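Local structure of PmoD (Methylocystis sp. ATCC 49242, 6CPD) at residues B[6-11]-B[121-126]; B[15-20]-B[41-46]. The protein binds copper through its periplasmic cupredoxin-like domain and probably takes part in copper handling in methane-oxidising bacteria. All blocks are in the same frame, centred on the assembly; numbering follows the deposited sequence.

Contact 1: residues B[6-11]-B[121-126]. With CU1 (copper (I) ion), chain D.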
loop_
_atom_site.group_PDB
_atom_site.type_symbol
_atom_site.label_atom_id
_atom_site.label_comp_id
_atom_site.label_asym_id
_atom_site.label_seq_id
_atom_site.Cartn_x
_atom_site.Cartn_y
_atom_site.Cartn_z
ATOM N N CYS B 6 -1.266 -0.442 1.499
ATOM C CA CYS B 6 -0.221 -1.336 1.015
ATOM C C CYS B 6 -0.860 -2.553 0.372
ATOM O O CYS B 6 -1.506 -3.317 1.063
ATOM C CB CYS B 6 0.697 -1.763 2.175
ATOM S SG CYS B 6 2.042 -2.889 1.668
ATOM N N MET B 7 -0.679 -2.756 -0.937
ATOM C CA MET B 7 -1.503 -3.773 -1.598
ATOM C C MET B 7 -0.885 -4.416 -2.817
ATOM O O MET B 7 0.002 -3.855 -3.435
ATOM C CB MET B 7 -2.834 -3.149 -2.046
ATOM C CG MET B 7 -2.642 -2.095 -3.157
ATOM S SD MET B 7 -4.112 -1.163 -3.650
ATOM C CE MET B 7 -4.310 -0.095 -2.198
ATOM N N VAL B 8 -1.404 -5.588 -3.171
ATOM C CA VAL B 8 -1.208 -6.155 -4.501
ATOM C C VAL B 8 -2.602 -6.183 -5.158
ATOM O O VAL B 8 -3.595 -6.332 -4.465
ATOM C CB VAL B 8 -0.558 -7.546 -4.434
ATOM C CG1 VAL B 8 -1.450 -8.522 -3.703
ATOM C CG2 VAL B 8 -0.230 -8.038 -5.812
ATOM N N MET B 9 -2.686 -5.931 -6.465
ATOM C CA MET B 9 -3.981 -5.698 -7.091
ATOM C C MET B 9 -4.415 -6.680 -8.177
ATOM O O MET B 9 -3.617 -7.037 -9.038
ATOM C CB MET B 9 -3.984 -4.288 -7.682
ATOM C CG MET B 9 -3.590 -3.229 -6.653
ATOM S SD MET B 9 -3.699 -1.615 -7.376
ATOM C CE MET B 9 -2.235 -1.611 -8.417
ATOM N N PHE B 10 -5.694 -7.062 -8.153
ATOM C CA PHE B 10 -6.318 -7.728 -9.281
ATOM C C PHE B 10 -7.511 -6.913 -9.730
ATOM O O PHE B 10 -8.631 -7.177 -9.298
ATOM C CB PHE B 10 -6.778 -9.143 -8.924
ATOM C CG PHE B 10 -5.659 -10.083 -8.609
ATOM C CD1 PHE B 10 -5.120 -10.127 -7.332
ATOM C CD2 PHE B 10 -5.126 -10.905 -9.591
ATOM C CE1 PHE B 10 -4.071 -10.993 -7.032
ATOM C CE2 PHE B 10 -4.081 -11.779 -9.301
ATOM C CZ PHE B 10 -3.557 -11.825 -8.021
ATOM N N GLY B 11 -7.295 -5.934 -10.597
ATOM C CA GLY B 11 -8.388 -5.069 -11.002
ATOM C C GLY B 11 -8.835 -4.259 -9.795
ATOM O O GLY B 11 -8.036 -3.556 -9.188
ATOM N N ALA B 121 -0.256 -11.254 -10.238
ATOM C CA ALA B 121 0.011 -9.865 -9.883
ATOM C C ALA B 121 1.361 -9.808 -9.205
ATOM O O ALA B 121 1.778 -10.782 -8.572
ATOM C CB ALA B 121 -1.078 -9.325 -8.982
ATOM N N GLN B 122 2.052 -8.677 -9.345
ATOM C CA GLN B 122 3.398 -8.516 -8.807
ATOM C C GLN B 122 3.390 -7.454 -7.740
ATOM O O GLN B 122 2.746 -6.414 -7.911
ATOM C CB GLN B 122 4.401 -8.128 -9.917
ATOM C CG GLN B 122 4.359 -9.018 -11.153
ATOM C CD GLN B 122 5.324 -8.574 -12.256
ATOM O OE1 GLN B 122 6.138 -7.668 -12.064
ATOM N NE2 GLN B 122 5.239 -9.226 -13.412
ATOM N N PHE B 123 4.012 -7.733 -6.602
ATOM C CA PHE B 123 4.347 -6.624 -5.729
ATOM C C PHE B 123 5.856 -6.560 -5.605
ATOM O O PHE B 123 6.526 -7.541 -5.240
ATOM C CB PHE B 123 3.650 -6.708 -4.380
ATOM C CG PHE B 123 3.943 -7.932 -3.584
ATOM C CD1 PHE B 123 4.908 -7.909 -2.589
ATOM C CD2 PHE B 123 3.159 -9.072 -3.733
ATOM C CE1 PHE B 123 5.151 -9.039 -1.808
ATOM C CE2 PHE B 123 3.381 -10.205 -2.943
ATOM C CZ PHE B 123 4.381 -10.185 -1.979
ATOM N N LYS B 124 6.378 -5.384 -5.924
ATOM C CA LYS B 124 7.817 -5.191 -5.979
ATOM C C LYS B 124 8.233 -4.548 -4.683
ATOM O O LYS B 124 7.559 -3.642 -4.195
ATOM C CB LYS B 124 8.193 -4.324 -7.173
ATOM C CG LYS B 124 7.782 -4.932 -8.496
ATOM C CD LYS B 124 8.448 -4.229 -9.654
ATOM C CE LYS B 124 8.142 -4.916 -10.957
ATOM N NZ LYS B 124 8.971 -4.327 -12.040
ATOM N N PHE B 125 9.321 -5.030 -4.093
ATOM C CA PHE B 125 9.772 -4.427 -2.851
ATOM C C PHE B 125 11.274 -4.546 -2.729
ATOM O O PHE B 125 11.924 -5.264 -3.486
ATOM C CB PHE B 125 9.083 -5.065 -1.625
ATOM C CG PHE B 125 9.363 -6.539 -1.438
ATOM C CD1 PHE B 125 8.646 -7.492 -2.145
ATOM C CD2 PHE B 125 10.322 -6.975 -0.520
ATOM C CE1 PHE B 125 8.897 -8.850 -1.963
ATOM C CE2 PHE B 125 10.572 -8.332 -0.324
ATOM C CZ PHE B 125 9.855 -9.266 -1.036
ATOM N N MET B 126 11.837 -3.844 -1.768
ATOM C CA MET B 126 13.252 -4.037 -1.571
ATOM C C MET B 126 13.597 -4.238 -0.114
ATOM O O MET B 126 12.891 -3.776 0.790
ATOM C CB MET B 126 14.018 -2.879 -2.151
ATOM C CG MET B 126 13.877 -1.583 -1.435
ATOM S SD MET B 126 15.142 -0.536 -2.168
ATOM C CE MET B 126 16.538 -1.649 -2.021
HETATM CU CU CU1 D . -3.620 -0.135 -5.643
HETATM O O HOH W 1 -0.173 -5.228 -7.666
#

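Contact 2: residues B[15-20]-B[41-46]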
loop_
_atom_site.group_PDB
_atom_site.type_symbol
_atom_site.label_atom_id
_atom_site.label_comp_id
_atom_site.label_asym_id
_atom_site.label_seq_id
_atom_site.Cartn_x
_atom_site.Cartn_y
_atom_site.Cartn_z
ATOM N N ILE B 15 -5.371 -7.250 -2.341
ATOM C CA ILE B 15 -4.926 -8.007 -1.181
ATOM C C ILE B 15 -4.036 -7.073 -0.372
ATOM O O ILE B 15 -3.054 -6.564 -0.874
ATOM C CB ILE B 15 -4.175 -9.270 -1.584
ATOM C CG1 ILE B 15 -5.092 -10.164 -2.433
ATOM C CG2 ILE B 15 -3.660 -10.031 -0.337
ATOM C CD1 ILE B 15 -4.382 -11.401 -2.971
ATOM N N HIS B 16 -4.428 -6.791 0.860
ATOM C CA HIS B 16 -3.645 -5.881 1.677
ATOM C C HIS B 16 -2.472 -6.645 2.266
ATOM O O HIS B 16 -2.601 -7.807 2.664
ATOM C CB HIS B 16 -4.500 -5.271 2.791
ATOM C CG HIS B 16 -3.770 -4.282 3.639
ATOM N ND1 HIS B 16 -3.306 -4.582 4.902
ATOM C CD2 HIS B 16 -3.411 -2.996 3.401
ATOM C CE1 HIS B 16 -2.701 -3.522 5.410
ATOM N NE2 HIS B 16 -2.755 -2.546 4.521
ATOM N N ILE B 17 -1.342 -5.970 2.342
ATOM C CA ILE B 17 -0.094 -6.576 2.822
ATOM C C ILE B 17 0.505 -5.750 3.960
ATOM O O ILE B 17 0.551 -4.516 3.876
ATOM C CB ILE B 17 0.936 -6.669 1.672
ATOM C CG1 ILE B 17 0.404 -7.591 0.567
ATOM C CG2 ILE B 17 2.294 -7.161 2.195
ATOM C CD1 ILE B 17 1.251 -7.555 -0.711
ATOM N N THR B 18 0.966 -6.431 5.008
ATOM C CA THR B 18 1.708 -5.802 6.090
ATOM C C THR B 18 3.025 -6.571 6.283
ATOM O O THR B 18 3.052 -7.799 6.199
ATOM C CB THR B 18 0.920 -5.803 7.429
ATOM O OG1 THR B 18 -0.391 -5.245 7.244
ATOM C CG2 THR B 18 1.662 -4.994 8.481
ATOM N N VAL B 19 4.109 -5.848 6.509
ATOM C CA VAL B 19 5.402 -6.478 6.723
ATOM C C VAL B 19 5.967 -6.050 8.056
ATOM O O VAL B 19 5.989 -4.854 8.352
ATOM C CB VAL B 19 6.405 -6.090 5.613
ATOM C CG1 VAL B 19 7.707 -6.836 5.804
ATOM C CG2 VAL B 19 5.814 -6.376 4.225
ATOM N N PHE B 20 6.397 -6.995 8.890
ATOM C CA PHE B 20 7.161 -6.568 10.055
ATOM C C PHE B 20 8.405 -7.429 10.258
ATOM O O PHE B 20 8.529 -8.515 9.693
ATOM C CB PHE B 20 6.306 -6.475 11.328
ATOM C CG PHE B 20 5.725 -7.757 11.811
ATOM C CD1 PHE B 20 4.570 -8.268 11.234
ATOM C CD2 PHE B 20 6.258 -8.391 12.938
ATOM C CE1 PHE B 20 3.995 -9.439 11.725
ATOM C CE2 PHE B 20 5.692 -9.564 13.439
ATOM C CZ PHE B 20 4.555 -10.087 12.831
ATOM N N MET B 41 5.428 -11.538 6.468
ATOM C CA MET B 41 4.489 -10.851 5.583
ATOM C C MET B 41 3.080 -11.385 5.760
ATOM O O MET B 41 2.838 -12.578 5.556
ATOM C CB MET B 41 4.928 -10.999 4.130
ATOM C CG MET B 41 6.376 -10.557 3.904
ATOM S SD MET B 41 6.814 -10.550 2.156
ATOM C CE MET B 41 5.242 -10.044 1.471
ATOM N N ALA B 42 2.159 -10.495 6.131
ATOM C CA ALA B 42 0.769 -10.866 6.355
ATOM C C ALA B 42 -0.129 -10.362 5.225
ATOM O O ALA B 42 -0.057 -9.188 4.846
ATOM C CB ALA B 42 0.289 -10.323 7.696
ATOM N N PHE B 43 -0.974 -11.258 4.715
ATOM C CA PHE B 43 -1.855 -10.993 3.574
ATOM C C PHE B 43 -3.307 -11.010 4.042
ATOM O O PHE B 43 -3.713 -11.896 4.795
ATOM C CB PHE B 43 -1.638 -12.033 2.468
ATOM C CG PHE B 43 -0.262 -11.999 1.868
ATOM C CD1 PHE B 43 0.800 -12.611 2.512
ATOM C CD2 PHE B 43 -0.029 -11.351 0.670
ATOM C CE1 PHE B 43 2.072 -12.565 1.968
ATOM C CE2 PHE B 43 1.233 -11.304 0.121
ATOM C CZ PHE B 43 2.287 -11.920 0.771
ATOM N N ASP B 44 -4.077 -10.019 3.602
ATOM C CA ASP B 44 -5.490 -9.904 3.955
ATOM C C ASP B 44 -6.268 -9.712 2.642
ATOM O O ASP B 44 -6.244 -8.639 2.041
ATOM C CB ASP B 44 -5.721 -8.711 4.893
ATOM C CG ASP B 44 -7.196 -8.524 5.289
ATOM O OD1 ASP B 44 -8.101 -9.162 4.703
ATOM O OD2 ASP B 44 -7.455 -7.663 6.159
ATOM N N ILE B 45 -6.981 -10.737 2.222
ATOM C CA ILE B 45 -7.708 -10.693 0.967
ATOM C C ILE B 45 -9.006 -9.900 1.105
ATOM O O ILE B 45 -9.870 -10.275 1.897
ATOM C CB ILE B 45 -8.019 -12.117 0.489
ATOM C CG1 ILE B 45 -6.707 -12.904 0.317
ATOM C CG2 ILE B 45 -8.816 -12.069 -0.781
ATOM C CD1 ILE B 45 -6.914 -14.409 0.180
ATOM N N GLU B 46 -9.147 -8.794 0.365
ATOM C CA GLU B 46 -10.302 -7.919 0.559
ATOM C C GLU B 46 -11.624 -8.508 0.057
ATOM O O GLU B 46 -12.659 -8.293 0.675
ATOM C CB GLU B 46 -10.083 -6.556 -0.120
ATOM C CG GLU B 46 -9.078 -5.656 0.601
ATOM C CD GLU B 46 -9.014 -4.239 0.025
ATOM O OE1 GLU B 46 -9.568 -3.995 -1.074
ATOM O OE2 GLU B 46 -8.428 -3.363 0.690
HETATM O O HOH W 2 -2.248 -7.328 5.757
#

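Contact 1: residues B[6-11]-B[121-126]
V8 and F10 meet A121 and F123 where strand 7-10 of one sheet of a cupredoxin-like beta sandwich packs against strand 118-127 of the other. The axes of strand 7-10 and strand 121-126 approach to 6.4 Å at 159°, nearly antiparallel but too far apart for direct backbone pairing; each strand is hydrogen-bonded instead within its own sheet, strand 7-10 to strand 13-20 and A121 to V109.

The apolar part centres on the methyl of A121. V8 puts CG2 against A121 CB at 3.5 Å: with chi1 at 62°, CG1 sits between the backbone N and the carbonyl carbon, and CG2 is left anti to N, where it reaches the methyl. The ring of F10 takes the same methyl over one face: A121 CB lies 3.9 Å from the F10 ring centroid and 22° off its normal, a CH-pi contact displaced toward the rim near CZ. Further along, V8 CB approaches F123 CD2 obliquely at 4.1 Å.

The polar part is a water relay. M9 N donates to a water at 2.9 Å, and this water in turn donates to Q122 O at 3.2 Å, so that a backbone N-H and a backbone carbonyl facing the gap are both satisfied across it.

Of the two segments, 6-11 alone supplies metal ligands. M7 and M9, on either side of V8 in sequence, and the same two methionines of the second subunit form an all-thioether copper(I) site between the chains. Both side chains are extended at chi2, which carries the sulfur outward, and M7 SD and M9 SD each bind the copper at 2.3 Å.

Contact 2: residues B[15-20]-B[41-46]
H16 and D44 exchange two backbone hydrogen bonds, H16 N to D44 O and D44 N to H16 O. T18 and A42 form the second such pair; there A42 N reaches T18 O at 2.8 Å with an N-H...O angle of 170°. A water donates to A42 O at 3.0 Å and also hydrogen-bonds H16 ND1 and T18 OG1, tying two side chains of one strand to a carbonyl of the other. The imidazole is held at its other nitrogen too, with NE2 bonded to D31 of the second subunit.

Packing covers the face bearing I15, I17, V19, M41, F43 and I45. I17 CG1 and F43 CG both stand anti to their own carbonyl carbons (chi1 -63° and -64°), and the two side chains lie side by side, I17 CG1 being 3.8 Å from F43 CD2, while I15 CG2 comes to the F43 ring edge in its plane. The F43 ring also stacks on F93. M41 lies alongside I17, with M41 CE 4.2 Å from I17 CG2. L55, L57 and I59 of strand 55-61 meet this face, making the pairing a regular antiparallel part of a cupredoxin-like beta sandwich with one face turned into the core.

In the fold
Strand 7-10 of contact 1 and strand 13-20 of contact 2 are antiparallel neighbours in one sheet, and the two contact centres lie 10 Å apart. Direct evidence of the join is the spacing of V8 O to I15 N and of C6 O to I17 N, 2.9 Å each, both probable hydrogen bonds. Across the sandwich, F123 of contact 1 meets M41 of contact 2, with F123 CE1 3.4 Å from M41 CE. Contact 2 is nested inside the chain loop that contact 1 closes. Contact 1 holds this chain's copper ligands, whereas the nearest atom of the H16 side chain is about 9 Å from the copper; both contacts border the second subunit.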